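Local coordinates for protein BOLA1, chloroplastic (Arabidopsis thaliana, PDB 4PUG), which may act alone or with glutaredoxin as a redox-regulated transcriptional regulator or a factor in iron-sulfur cluster biogenesis, its glutaredoxin heterodimers binding a labile iron-sulfur cluster, at residues E4-R9 with R41-T46; S8-K13 with H71-E76; E19-V24 with K51-G56; K64-V69 with I86-P91. One frame throughout, in Å; residues are numbered along the deposited sequence.

How the contacts relate
The four contacts tie together a small α/β domain of the BolA family, in which helices 6-18 and 62-72 pack against a three-stranded sheet. Contacts 1 and 2 share Ser8 and Arg9 on helix 6-18, their centres about 11 Å apart, and are joined by a salt bridge of 2.7 Å from Arg6 NE to Glu76 OE1. Contact 3 pairs the strands 22-27 and 47-53, while contact 4 sets helix 62-72 on strand 83-89; their centres lie about 9 Å apart, and Ile52 N meets Val87 O at 2.9 Å in the shared sheet. Contact 2, about 14 Å from both centre to centre, lies nearer to them than contact 1, which is about 22 Å from each.

Contact 1 (E4-R9 with R41-T46); sequences ENRASR and RTDDET
Arg6 NH1 is held by two acceptors of the 41-46 loop, Asp43 OD2 in a salt bridge of 2.8 Å and the backbone oxygen Glu45 O, also at 2.8 Å. Both come in at the guanidinium edge, somewhat tilted from its plane, Glu45 O the more so (28°), and OD2 is met from above its own carboxylate plane. With CG anti to the backbone N (chi1 162°) and a bend at chi3, the long arginine chain runs antiparallel to the Glu45 side chain. The Glu45 carboxylate reaches the first turn of the helix, where backbone N-H groups lack intrahelical acceptors: OE1 accepts from Arg6 N at 2.8 Å and OE2 from Ala7 N at 3.2 Å. Asn5 suits the N-cap because its short amide can turn back, OD1 taking Ser8 N at 3.0 Å. In the facing loop, Asp43 OD1 closes an Asx turn onto Glu45 N. A leucine in place of Arg6 would probably leave Asp43 and the Glu45 carbonyl without their shared donor and deprive Glu76 of one positive partner. Through Glu76, which binds Arg6 NE, the contact joins the start of helix 6-18 and the loop before strand 47-53 to helix 74-78.

Contact 2 (S8-K13 with H71-E76); sequences SRMREK and HLLREE
Bends at chi3 of Arg9 (-58°) and chi2 of Glu76 (-60°) turn the two charged ends onto each other, so that the guanidinium grips the carboxylate side-on with two nitrogens. Arg9 NE donates to Glu76 OE2 at 2.7 Å and Arg9 NH2 to Glu76 OE1 at 2.9 Å. The planes are nearly coplanar, and both oxygens use their syn lone pairs, as in a regular two-bond salt bridge. Glu76 is buried, and Arg6 adds a second cation at OE1, which would favour its charged form. Beside this pair the interface turns apolar: Met10 CG lies 3.9 Å from Leu73 CD2, the two side chains crossing at about a right angle, and also touches Glu76 CG, a methylene that extends the apolar patch. The chain of Lys13, bent at chi2 (128°), passes over the end of helix 62-72, with CE 3.1 Å from Leu72 O and 4.1 Å from Leu72 CD2; one water links its amine weakly to Glu75 N. Leu73, just after helix 62-72 and N-cap of helix 74-78, marks the break between them. Helix 6-18 thus packs against the end of one and the start of the other, with Met10 also on Ile25 of strand 22-27.

Contact 3 (E19-V24 with K51-G56); sequences EPVELV and KIVSKG
Strands 22-24 and 51-53 run antiparallel, 174° between their directions, with Glu22-Val53 and Val24-Lys51 as hydrogen-bonded pairs and Leu23-Ile52 as the non-hydrogen-bonded pair between them. Val53 N gives a nearly straight bond of 2.8 Å to Glu22 O. At the strand entrance Val53 O takes Glu22 N at 3.1 Å and, weakly, Val21 N: two residues facing one make a classic beta bulge. This pairing joins the first two strands of the BolA sheet. On the face of Leu23 and Ile52, Leu23 CD1 lies 3.7 Å from Ile52 CG1, while Pro20 CB meets Ile52 CG2; helix 6-18 covers this face through Leu14 and Leu18, which suits bulky apolar residues. The other face is more polar. Glu22, extended with CG anti to the backbone N (chi1 -173°), lays OE1 3.6 Å from Val53 CG2, and a water bridges OE1 and, weakly, Lys51 NZ. Beyond the strand, Ser54 OG closes an ST turn with Gly56 N and also bonds Leu18 O.

Contact 4 (K64-V69 with I86-P91); sequences KRHRLV and IVSKTP
The His66 ring carries Ile86 CB over one face, a CH-pi contact 3.9 Å from its centroid, while Ser88 OG sits at the edge, 3.1 Å from His66 CD2. A water lies 3.0 Å from His66 NE2 in the ring plane and accepts from Ser88 N, so the imidazole reaches the strand backbone indirectly. The Arg65 guanidinium, too, offers its edge: NH1 donates to Ser88 O at 3.0 Å, the oxygen only 8° from the guanidinium plane. An outstretched chain, with chi2 and chi3 both near 180°, carries the guanidinium from helix to strand. Nearer the helix, Arg65 CB lies 3.4 Å from Ser88 OG, serine being small enough to fit there. Helix 62-72 is part of the helical connection, with helix 74-78, of a beta-alpha-beta crossover between the neighbouring parallel strands 47-53 and 83-89; it crosses the latter at 119°, the short axes 8.9 Å apart. Farther along the helix, Val69 CG1 packs on Ile86 CD1 at 3.6 Å, and Val69 also touches Ile52 of the middle strand. Arg65 NE bonds Met60 O, and NH1 forms a salt bridge with Glu93. A methionine in its place would probably leave the Glu93 carboxylate without this positive mate and the Ser88 carbonyl without this donor.

Contact 1 (E4-R9 with R41-T46)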
loop_
_atom_site.group_PDB
_atom_site.type_symbol
_atom_site.label_atom_id
_atom_site.label_comp_id
_atom_site.label_asym_id
_atom_site.label_seq_id
_atom_site.Cartn_x
_atom_site.Cartn_y
_atom_site.Cartn_z
ATOM N N GLU A 4 -4.412 -1.004 15.569
ATOM C CA GLU A 4 -5.393 -0.787 14.515
ATOM C C GLU A 4 -5.078 0.503 13.761
ATOM O O GLU A 4 -5.448 1.590 14.204
ATOM C CB GLU A 4 -6.795 -0.719 15.128
ATOM C CG GLU A 4 -7.929 -0.454 14.150
ATOM C CD GLU A 4 -9.259 -0.252 14.856
ATOM O OE1 GLU A 4 -9.280 -0.284 16.106
ATOM O OE2 GLU A 4 -10.281 -0.058 14.164
ATOM N N ASN A 5 -4.383 0.385 12.631
ATOM C CA ASN A 5 -4.057 1.553 11.813
ATOM C C ASN A 5 -4.141 1.291 10.306
ATOM O O ASN A 5 -4.553 0.211 9.879
ATOM C CB ASN A 5 -2.689 2.140 12.202
ATOM C CG ASN A 5 -1.547 1.144 12.051
ATOM O OD1 ASN A 5 -1.636 0.179 11.292
ATOM N ND2 ASN A 5 -0.460 1.383 12.779
ATOM N N ARG A 6 -3.756 2.283 9.509
ATOM C CA ARG A 6 -3.812 2.168 8.052
ATOM C C ARG A 6 -2.855 1.105 7.514
ATOM O O ARG A 6 -3.209 0.342 6.614
ATOM C CB ARG A 6 -3.538 3.521 7.385
ATOM C CG ARG A 6 -3.144 3.427 5.914
ATOM C CD ARG A 6 -3.439 4.719 5.168
ATOM N NE ARG A 6 -4.867 5.020 5.174
ATOM C CZ ARG A 6 -5.409 6.075 5.772
ATOM N NH1 ARG A 6 -4.642 6.952 6.407
ATOM N NH2 ARG A 6 -6.723 6.259 5.727
ATOM N N ALA A 7 -1.648 1.061 8.069
ATOM C CA ALA A 7 -0.642 0.093 7.641
ATOM C C ALA A 7 -1.156 -1.343 7.773
ATOM O O ALA A 7 -1.047 -2.147 6.841
ATOM C CB ALA A 7 0.647 0.288 8.427
ATOM N N SER A 8 -1.733 -1.645 8.932
ATOM C CA SER A 8 -2.313 -2.955 9.190
ATOM C C SER A 8 -3.459 -3.284 8.238
ATOM O O SER A 8 -3.546 -4.407 7.749
ATOM C CB SER A 8 -2.791 -3.069 10.639
ATOM O OG SER A 8 -3.858 -2.180 10.898
ATOM N N ARG A 9 -4.338 -2.316 7.982
ATOM C CA ARG A 9 -5.467 -2.547 7.080
ATOM C C ARG A 9 -4.970 -2.868 5.683
ATOM O O ARG A 9 -5.428 -3.817 5.052
ATOM C CB ARG A 9 -6.404 -1.336 7.030
ATOM C CG ARG A 9 -7.186 -1.089 8.307
ATOM C CD ARG A 9 -8.342 -0.124 8.083
ATOM N NE ARG A 9 -7.898 1.170 7.571
ATOM C CZ ARG A 9 -7.481 2.173 8.336
ATOM N NH1 ARG A 9 -7.444 2.032 9.655
ATOM N NH2 ARG A 9 -7.098 3.316 7.785
ATOM N N ARG A 41 -4.405 14.499 16.404
ATOM C CA ARG A 41 -5.757 14.873 15.997
ATOM C C ARG A 41 -5.968 14.845 14.482
ATOM O O ARG A 41 -7.058 15.143 13.997
ATOM C CB ARG A 41 -6.122 16.248 16.559
ATOM C CG ARG A 41 -5.955 16.349 18.069
ATOM C CD ARG A 41 -6.405 17.689 18.600
ATOM N NE ARG A 41 -7.849 17.859 18.495
ATOM C CZ ARG A 41 -8.491 18.966 18.849
ATOM N NH1 ARG A 41 -7.810 19.999 19.327
ATOM N NH2 ARG A 41 -9.809 19.043 18.722
ATOM N N THR A 42 -4.922 14.492 13.740
ATOM C CA THR A 42 -5.035 14.303 12.296
ATOM C C THR A 42 -4.445 12.954 11.896
ATOM O O THR A 42 -3.604 12.403 12.605
ATOM C CB THR A 42 -4.330 15.426 11.505
ATOM O OG1 THR A 42 -2.950 15.486 11.884
ATOM C CG2 THR A 42 -4.989 16.774 11.771
ATOM N N ASP A 43 -4.896 12.423 10.763
ATOM C CA ASP A 43 -4.389 11.156 10.252
ATOM C C ASP A 43 -2.977 11.350 9.701
ATOM O O ASP A 43 -2.787 12.039 8.700
ATOM C CB ASP A 43 -5.319 10.630 9.156
ATOM C CG ASP A 43 -5.066 9.173 8.814
ATOM O OD1 ASP A 43 -3.959 8.666 9.086
ATOM O OD2 ASP A 43 -5.986 8.533 8.261
ATOM N N ASP A 44 -1.992 10.740 10.356
ATOM C CA ASP A 44 -0.593 10.882 9.946
ATOM C C ASP A 44 -0.118 9.792 8.989
ATOM O O ASP A 44 1.056 9.754 8.638
ATOM C CB ASP A 44 0.336 10.915 11.166
ATOM C CG ASP A 44 0.374 12.271 11.840
ATOM O OD1 ASP A 44 0.063 13.280 11.177
ATOM O OD2 ASP A 44 0.726 12.327 13.037
ATOM N N GLU A 45 -1.013 8.899 8.578
ATOM C CA GLU A 45 -0.636 7.853 7.628
ATOM C C GLU A 45 -1.034 8.239 6.206
ATOM O O GLU A 45 -2.073 7.815 5.695
ATOM C CB GLU A 45 -1.241 6.508 8.027
ATOM C CG GLU A 45 -0.731 6.002 9.365
ATOM C CD GLU A 45 -1.358 4.687 9.775
ATOM O OE1 GLU A 45 -2.516 4.700 10.241
ATOM O OE2 GLU A 45 -0.694 3.639 9.631
ATOM N N THR A 46 -0.181 9.036 5.569
ATOM C CA THR A 46 -0.530 9.712 4.325
ATOM C C THR A 46 0.315 9.288 3.124
ATOM O O THR A 46 -0.135 9.391 1.984
ATOM C CB THR A 46 -0.400 11.236 4.483
ATOM O OG1 THR A 46 0.938 11.559 4.879
ATOM C CG2 THR A 46 -1.366 11.750 5.538
HETATM O O HOH W 1 -6.731 5.552 9.547
#

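Contact 2 (S8-K13 with H71-E76)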
loop_
_atom_site.group_PDB
_atom_site.type_symbol
_atom_site.label_atom_id
_atom_site.label_comp_id
_atom_site.label_asym_id
_atom_site.label_seq_id
_atom_site.Cartn_x
_atom_site.Cartn_y
_atom_site.Cartn_z
ATOM N N SER A 8 -1.733 -1.645 8.932
ATOM C CA SER A 8 -2.313 -2.955 9.190
ATOM C C SER A 8 -3.459 -3.284 8.238
ATOM O O SER A 8 -3.546 -4.407 7.749
ATOM C CB SER A 8 -2.791 -3.069 10.639
ATOM O OG SER A 8 -3.858 -2.180 10.898
ATOM N N ARG A 9 -4.338 -2.316 7.982
ATOM C CA ARG A 9 -5.467 -2.547 7.080
ATOM C C ARG A 9 -4.970 -2.868 5.683
ATOM O O ARG A 9 -5.428 -3.817 5.052
ATOM C CB ARG A 9 -6.404 -1.336 7.030
ATOM C CG ARG A 9 -7.186 -1.089 8.307
ATOM C CD ARG A 9 -8.342 -0.124 8.083
ATOM N NE ARG A 9 -7.898 1.170 7.571
ATOM C CZ ARG A 9 -7.481 2.173 8.336
ATOM N NH1 ARG A 9 -7.444 2.032 9.655
ATOM N NH2 ARG A 9 -7.098 3.316 7.785
ATOM N N MET A 10 -4.025 -2.066 5.208
ATOM C CA MET A 10 -3.427 -2.299 3.902
ATOM C C MET A 10 -2.772 -3.673 3.819
ATOM O O MET A 10 -2.974 -4.394 2.845
ATOM C CB MET A 10 -2.428 -1.197 3.551
ATOM C CG MET A 10 -3.069 0.168 3.387
ATOM S SD MET A 10 -1.899 1.474 2.971
ATOM C CE MET A 10 -0.694 1.283 4.273
ATOM N N ARG A 11 -2.002 -4.042 4.840
ATOM C CA ARG A 11 -1.370 -5.363 4.845
ATOM C C ARG A 11 -2.395 -6.490 4.815
ATOM O O ARG A 11 -2.247 -7.439 4.050
ATOM C CB ARG A 11 -0.432 -5.550 6.040
ATOM C CG ARG A 11 0.221 -6.928 6.064
ATOM C CD ARG A 11 1.355 -7.006 7.065
ATOM N NE ARG A 11 2.385 -6.007 6.797
ATOM C CZ ARG A 11 3.360 -6.156 5.906
ATOM N NH1 ARG A 11 3.444 -7.265 5.184
ATOM N NH2 ARG A 11 4.252 -5.190 5.734
ATOM N N GLU A 12 -3.426 -6.380 5.646
ATOM C CA GLU A 12 -4.479 -7.388 5.705
ATOM C C GLU A 12 -5.149 -7.543 4.349
ATOM O O GLU A 12 -5.235 -8.648 3.815
ATOM C CB GLU A 12 -5.519 -7.032 6.774
ATOM C CG GLU A 12 -6.621 -8.077 6.955
ATOM C CD GLU A 12 -7.851 -7.804 6.100
ATOM O OE1 GLU A 12 -7.898 -6.741 5.446
ATOM O OE2 GLU A 12 -8.772 -8.647 6.083
ATOM N N LYS A 13 -5.611 -6.425 3.796
ATOM C CA LYS A 13 -6.270 -6.423 2.493
ATOM C C LYS A 13 -5.402 -7.004 1.379
ATOM O O LYS A 13 -5.819 -7.922 0.681
ATOM C CB LYS A 13 -6.722 -5.013 2.111
ATOM C CG LYS A 13 -7.491 -4.972 0.808
ATOM C CD LYS A 13 -8.815 -4.251 0.970
ATOM C CE LYS A 13 -9.722 -4.512 -0.222
ATOM N NZ LYS A 13 -10.937 -3.649 -0.206
ATOM N N HIS A 71 -7.494 -0.228 -6.833
ATOM C CA HIS A 71 -8.862 -0.634 -6.549
ATOM C C HIS A 71 -8.974 -1.238 -5.155
ATOM O O HIS A 71 -9.909 -0.941 -4.414
ATOM C CB HIS A 71 -9.354 -1.636 -7.590
ATOM C CG HIS A 71 -10.651 -2.290 -7.224
ATOM N ND1 HIS A 71 -11.860 -1.631 -7.288
ATOM C CD2 HIS A 71 -10.924 -3.536 -6.779
ATOM C CE1 HIS A 71 -12.824 -2.446 -6.903
ATOM N NE2 HIS A 71 -12.283 -3.611 -6.587
ATOM N N LEU A 72 -8.016 -2.089 -4.798
ATOM C CA LEU A 72 -8.016 -2.705 -3.473
ATOM C C LEU A 72 -7.826 -1.684 -2.348
ATOM O O LEU A 72 -8.280 -1.898 -1.226
ATOM C CB LEU A 72 -6.943 -3.794 -3.383
ATOM C CG LEU A 72 -7.164 -5.011 -4.283
ATOM C CD1 LEU A 72 -5.984 -5.964 -4.192
ATOM C CD2 LEU A 72 -8.460 -5.718 -3.913
ATOM N N LEU A 73 -7.167 -0.570 -2.653
ATOM C CA LEU A 73 -6.878 0.436 -1.636
ATOM C C LEU A 73 -7.694 1.717 -1.796
ATOM O O LEU A 73 -7.317 2.764 -1.269
ATOM C CB LEU A 73 -5.384 0.770 -1.627
ATOM C CG LEU A 73 -4.441 -0.370 -1.245
ATOM C CD1 LEU A 73 -2.995 0.098 -1.259
ATOM C CD2 LEU A 73 -4.810 -0.937 0.116
ATOM N N ARG A 74 -8.813 1.631 -2.511
ATOM C CA ARG A 74 -9.638 2.807 -2.783
ATOM C C ARG A 74 -10.186 3.456 -1.513
ATOM O O ARG A 74 -10.239 4.681 -1.412
ATOM C CB ARG A 74 -10.785 2.457 -3.734
ATOM C CG ARG A 74 -11.631 3.653 -4.143
ATOM C CD ARG A 74 -12.670 3.262 -5.178
ATOM N NE ARG A 74 -12.054 2.739 -6.394
ATOM C CZ ARG A 74 -12.544 1.729 -7.105
ATOM N NH1 ARG A 74 -13.662 1.125 -6.722
ATOM N NH2 ARG A 74 -11.918 1.320 -8.200
ATOM N N GLU A 75 -10.594 2.633 -0.550
ATOM C CA GLU A 75 -11.108 3.140 0.719
ATOM C C GLU A 75 -10.055 3.961 1.454
ATOM O O GLU A 75 -10.356 5.016 2.014
ATOM C CB GLU A 75 -11.589 1.994 1.613
ATOM C CG GLU A 75 -12.013 2.435 3.007
ATOM C CD GLU A 75 -12.495 1.283 3.865
ATOM O OE1 GLU A 75 -11.759 0.282 3.993
ATOM O OE2 GLU A 75 -13.612 1.379 4.412
ATOM N N GLU A 76 -8.820 3.471 1.449
ATOM C CA GLU A 76 -7.725 4.172 2.109
ATOM C C GLU A 76 -7.423 5.500 1.419
ATOM O O GLU A 76 -7.154 6.502 2.081
ATOM C CB GLU A 76 -6.470 3.296 2.173
ATOM C CG GLU A 76 -6.672 1.954 2.875
ATOM C CD GLU A 76 -7.114 2.097 4.324
ATOM O OE1 GLU A 76 -6.852 3.154 4.937
ATOM O OE2 GLU A 76 -7.723 1.144 4.854
HETATM O O HOH W 2 -11.406 -0.320 -0.575
#

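Contact 3 (E19-V24 with K51-G56)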
loop_
_atom_site.group_PDB
_atom_site.type_symbol
_atom_site.label_atom_id
_atom_site.label_comp_id
_atom_site.label_asym_id
_atom_site.label_seq_id
_atom_site.Cartn_x
_atom_site.Cartn_y
_atom_site.Cartn_z
ATOM N N GLU A 19 -2.394 -12.794 -1.998
ATOM C CA GLU A 19 -1.504 -13.762 -1.343
ATOM C C GLU A 19 -0.035 -13.608 -1.732
ATOM O O GLU A 19 0.591 -14.567 -2.184
ATOM C CB GLU A 19 -1.971 -15.200 -1.599
ATOM C CG GLU A 19 -3.372 -15.487 -1.088
ATOM C CD GLU A 19 -3.817 -16.911 -1.359
ATOM O OE1 GLU A 19 -2.961 -17.821 -1.344
ATOM O OE2 GLU A 19 -5.025 -17.120 -1.592
ATOM N N PRO A 20 0.520 -12.399 -1.560
ATOM C CA PRO A 20 1.880 -12.190 -2.059
ATOM C C PRO A 20 2.916 -13.029 -1.325
ATOM O O PRO A 20 2.786 -13.289 -0.128
ATOM C CB PRO A 20 2.125 -10.705 -1.784
ATOM C CG PRO A 20 1.256 -10.391 -0.626
ATOM C CD PRO A 20 0.024 -11.236 -0.802
ATOM N N VAL A 21 3.937 -13.462 -2.050
ATOM C CA VAL A 21 5.054 -14.113 -1.402
ATOM C C VAL A 21 5.915 -13.034 -0.747
ATOM O O VAL A 21 6.620 -13.299 0.231
ATOM C CB VAL A 21 5.876 -14.984 -2.380
ATOM C CG1 VAL A 21 6.641 -14.121 -3.379
ATOM C CG2 VAL A 21 6.816 -15.891 -1.608
ATOM N N GLU A 22 5.833 -11.807 -1.263
ATOM C CA GLU A 22 6.547 -10.711 -0.603
ATOM C C GLU A 22 5.734 -9.422 -0.514
ATOM O O GLU A 22 5.232 -8.932 -1.514
ATOM C CB GLU A 22 7.890 -10.442 -1.280
ATOM C CG GLU A 22 8.737 -9.433 -0.531
ATOM C CD GLU A 22 10.034 -9.121 -1.236
ATOM O OE1 GLU A 22 10.269 -9.683 -2.327
ATOM O OE2 GLU A 22 10.817 -8.314 -0.695
ATOM N N LEU A 23 5.618 -8.865 0.687
ATOM C CA LEU A 23 4.803 -7.670 0.870
ATOM C C LEU A 23 5.481 -6.649 1.779
ATOM O O LEU A 23 5.577 -6.844 2.993
ATOM C CB LEU A 23 3.416 -8.038 1.404
ATOM C CG LEU A 23 2.435 -6.882 1.599
ATOM C CD1 LEU A 23 2.317 -6.047 0.329
ATOM C CD2 LEU A 23 1.076 -7.416 2.019
ATOM N N VAL A 24 5.954 -5.564 1.175
ATOM C CA VAL A 24 6.571 -4.474 1.918
ATOM C C VAL A 24 5.655 -3.255 1.936
ATOM O O VAL A 24 5.274 -2.737 0.886
ATOM C CB VAL A 24 7.929 -4.069 1.315
ATOM C CG1 VAL A 24 8.616 -3.042 2.205
ATOM C CG2 VAL A 24 8.813 -5.291 1.129
ATOM N N LYS A 51 5.537 -2.578 -2.012
ATOM C CA LYS A 51 6.039 -3.569 -2.949
ATOM C C LYS A 51 5.294 -4.882 -2.750
ATOM O O LYS A 51 5.250 -5.423 -1.645
ATOM C CB LYS A 51 7.545 -3.778 -2.789
ATOM C CG LYS A 51 8.086 -4.888 -3.679
ATOM C CD LYS A 51 9.597 -5.009 -3.601
ATOM C CE LYS A 51 10.086 -6.123 -4.515
ATOM N NZ LYS A 51 11.412 -5.826 -5.123
ATOM N N ILE A 52 4.695 -5.379 -3.826
ATOM C CA ILE A 52 3.924 -6.612 -3.776
ATOM C C ILE A 52 4.442 -7.615 -4.801
ATOM O O ILE A 52 4.375 -7.378 -6.009
ATOM C CB ILE A 52 2.429 -6.353 -4.047
ATOM C CG1 ILE A 52 1.931 -5.167 -3.221
ATOM C CG2 ILE A 52 1.611 -7.599 -3.749
ATOM C CD1 ILE A 52 0.560 -4.667 -3.631
ATOM N N VAL A 53 4.966 -8.733 -4.310
ATOM C CA VAL A 53 5.367 -9.852 -5.149
ATOM C C VAL A 53 4.385 -11.019 -4.986
ATOM O O VAL A 53 4.367 -11.702 -3.939
ATOM C CB VAL A 53 6.802 -10.316 -4.835
ATOM C CG1 VAL A 53 7.222 -11.389 -5.817
ATOM C CG2 VAL A 53 7.761 -9.132 -4.897
ATOM N N SER A 54 3.592 -11.228 -6.038
ATOM C CA SER A 54 2.471 -12.161 -6.045
ATOM C C SER A 54 2.316 -12.797 -7.425
ATOM O O SER A 54 2.623 -12.165 -8.437
ATOM C CB SER A 54 1.184 -11.414 -5.699
ATOM O OG SER A 54 0.057 -12.074 -6.238
ATOM N N LYS A 55 1.807 -14.028 -7.461
ATOM C CA LYS A 55 1.562 -14.748 -8.715
ATOM C C LYS A 55 0.309 -14.265 -9.441
ATOM O O LYS A 55 0.105 -14.571 -10.618
ATOM C CB LYS A 55 1.425 -16.249 -8.450
ATOM C CG LYS A 55 2.693 -16.932 -7.978
ATOM C CD LYS A 55 2.393 -18.322 -7.436
ATOM C CE LYS A 55 3.671 -19.072 -7.101
ATOM N NZ LYS A 55 3.392 -20.399 -6.487
ATOM N N GLY A 56 -0.536 -13.524 -8.731
ATOM C CA GLY A 56 -1.765 -13.002 -9.302
ATOM C C GLY A 56 -1.530 -11.980 -10.399
ATOM O O GLY A 56 -2.449 -11.639 -11.142
HETATM O O HOH W 3 1.479 -15.113 -4.867
HETATM O O HOH W 4 12.021 -9.187 -4.628
#

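Contact 4 (K64-V69 with I86-P91)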
loop_
_atom_site.group_PDB
_atom_site.type_symbol
_atom_site.label_atom_id
_atom_site.label_comp_id
_atom_site.label_asym_id
_atom_site.label_seq_id
_atom_site.Cartn_x
_atom_site.Cartn_y
_atom_site.Cartn_z
ATOM N N LYS A 64 -2.781 -2.753 -15.558
ATOM C CA LYS A 64 -3.793 -3.595 -14.930
ATOM C C LYS A 64 -3.430 -3.972 -13.493
ATOM O O LYS A 64 -4.298 -3.989 -12.616
ATOM C CB LYS A 64 -4.015 -4.857 -15.759
ATOM C CG LYS A 64 -5.417 -5.406 -15.690
ATOM C CD LYS A 64 -5.500 -6.726 -16.422
ATOM C CE LYS A 64 -6.507 -7.648 -15.763
ATOM N NZ LYS A 64 -6.461 -9.016 -16.346
ATOM N N ARG A 65 -2.155 -4.285 -13.262
ATOM C CA ARG A 65 -1.658 -4.588 -11.920
ATOM C C ARG A 65 -1.912 -3.404 -10.997
ATOM O O ARG A 65 -2.528 -3.532 -9.933
ATOM C CB ARG A 65 -0.152 -4.880 -11.956
ATOM C CG ARG A 65 0.258 -6.089 -12.787
ATOM C CD ARG A 65 1.774 -6.313 -12.773
ATOM N NE ARG A 65 2.161 -7.407 -13.664
ATOM C CZ ARG A 65 3.377 -7.944 -13.725
ATOM N NH1 ARG A 65 4.351 -7.498 -12.943
ATOM N NH2 ARG A 65 3.616 -8.936 -14.572
ATOM N N HIS A 66 -1.431 -2.243 -11.426
ATOM C CA HIS A 66 -1.580 -1.026 -10.639
ATOM C C HIS A 66 -3.033 -0.604 -10.438
ATOM O O HIS A 66 -3.385 -0.086 -9.378
ATOM C CB HIS A 66 -0.756 0.117 -11.228
ATOM C CG HIS A 66 0.700 0.025 -10.923
ATOM N ND1 HIS A 66 1.476 1.120 -10.638
ATOM C CD2 HIS A 66 1.533 -1.051 -10.849
ATOM C CE1 HIS A 66 2.722 0.742 -10.404
ATOM N NE2 HIS A 66 2.772 -0.579 -10.529
ATOM N N ARG A 67 -3.877 -0.816 -11.445
ATOM C CA ARG A 67 -5.302 -0.521 -11.293
ATOM C C ARG A 67 -5.926 -1.459 -10.276
ATOM O O ARG A 67 -6.817 -1.064 -9.525
ATOM C CB ARG A 67 -6.041 -0.677 -12.620
ATOM C CG ARG A 67 -5.837 0.454 -13.604
ATOM C CD ARG A 67 -6.476 0.119 -14.947
ATOM N NE ARG A 67 -7.882 0.510 -15.005
ATOM C CZ ARG A 67 -8.900 -0.267 -14.649
ATOM N NH1 ARG A 67 -8.682 -1.499 -14.202
ATOM N NH2 ARG A 67 -10.144 0.189 -14.741
ATOM N N LEU A 68 -5.474 -2.710 -10.282
ATOM C CA LEU A 68 -5.945 -3.691 -9.313
ATOM C C LEU A 68 -5.587 -3.244 -7.899
ATOM O O LEU A 68 -6.455 -3.164 -7.020
ATOM C CB LEU A 68 -5.353 -5.070 -9.610
ATOM C CG LEU A 68 -5.633 -6.186 -8.603
ATOM C CD1 LEU A 68 -7.129 -6.413 -8.436
ATOM C CD2 LEU A 68 -4.935 -7.477 -9.009
ATOM N N VAL A 69 -4.308 -2.934 -7.688
ATOM C CA VAL A 69 -3.851 -2.487 -6.371
ATOM C C VAL A 69 -4.574 -1.216 -5.909
ATOM O O VAL A 69 -5.004 -1.129 -4.757
ATOM C CB VAL A 69 -2.319 -2.288 -6.315
ATOM C CG1 VAL A 69 -1.887 -1.854 -4.920
ATOM C CG2 VAL A 69 -1.595 -3.568 -6.723
ATOM N N ILE A 86 3.721 2.318 -6.047
ATOM C CA ILE A 86 3.529 0.876 -6.199
ATOM C C ILE A 86 4.573 0.165 -7.056
ATOM O O ILE A 86 4.833 0.561 -8.191
ATOM C CB ILE A 86 2.145 0.557 -6.790
ATOM C CG1 ILE A 86 1.047 1.222 -5.963
ATOM C CG2 ILE A 86 1.922 -0.947 -6.852
ATOM C CD1 ILE A 86 -0.331 0.972 -6.497
ATOM N N VAL A 87 5.159 -0.891 -6.498
ATOM C CA VAL A 87 5.942 -1.831 -7.287
ATOM C C VAL A 87 5.247 -3.182 -7.229
ATOM O O VAL A 87 5.125 -3.772 -6.161
ATOM C CB VAL A 87 7.377 -1.975 -6.753
ATOM C CG1 VAL A 87 8.149 -2.988 -7.589
ATOM C CG2 VAL A 87 8.080 -0.626 -6.751
ATOM N N SER A 88 4.772 -3.663 -8.372
ATOM C CA SER A 88 4.020 -4.913 -8.406
ATOM C C SER A 88 4.682 -5.920 -9.343
ATOM O O SER A 88 4.718 -5.718 -10.557
ATOM C CB SER A 88 2.575 -4.649 -8.833
ATOM O OG SER A 88 2.530 -3.930 -10.052
ATOM N N LYS A 89 5.212 -7.002 -8.776
ATOM C CA LYS A 89 5.964 -7.978 -9.562
ATOM C C LYS A 89 5.484 -9.412 -9.341
ATOM O O LYS A 89 4.723 -9.691 -8.413
ATOM C CB LYS A 89 7.461 -7.888 -9.241
ATOM C CG LYS A 89 8.008 -6.471 -9.103
ATOM C CD LYS A 89 7.994 -5.710 -10.423
ATOM C CE LYS A 89 9.078 -6.203 -11.367
ATOM N NZ LYS A 89 9.217 -5.310 -12.550
ATOM N N THR A 90 5.934 -10.315 -10.209
ATOM C CA THR A 90 5.731 -11.747 -10.023
ATOM C C THR A 90 7.000 -12.328 -9.399
ATOM O O THR A 90 8.064 -11.719 -9.494
ATOM C CB THR A 90 5.428 -12.454 -11.366
ATOM O OG1 THR A 90 6.539 -12.303 -12.256
ATOM C CG2 THR A 90 4.181 -11.866 -12.011
ATOM N N PRO A 91 6.892 -13.496 -8.741
ATOM C CA PRO A 91 8.085 -14.127 -8.161
ATOM C C PRO A 91 9.172 -14.407 -9.195
ATOM O O PRO A 91 10.355 -14.362 -8.859
ATOM C CB PRO A 91 7.543 -15.446 -7.606
ATOM C CG PRO A 91 6.128 -15.155 -7.285
ATOM C CD PRO A 91 5.656 -14.198 -8.349
HETATM O O HOH W 5 5.280 -2.187 -10.682
#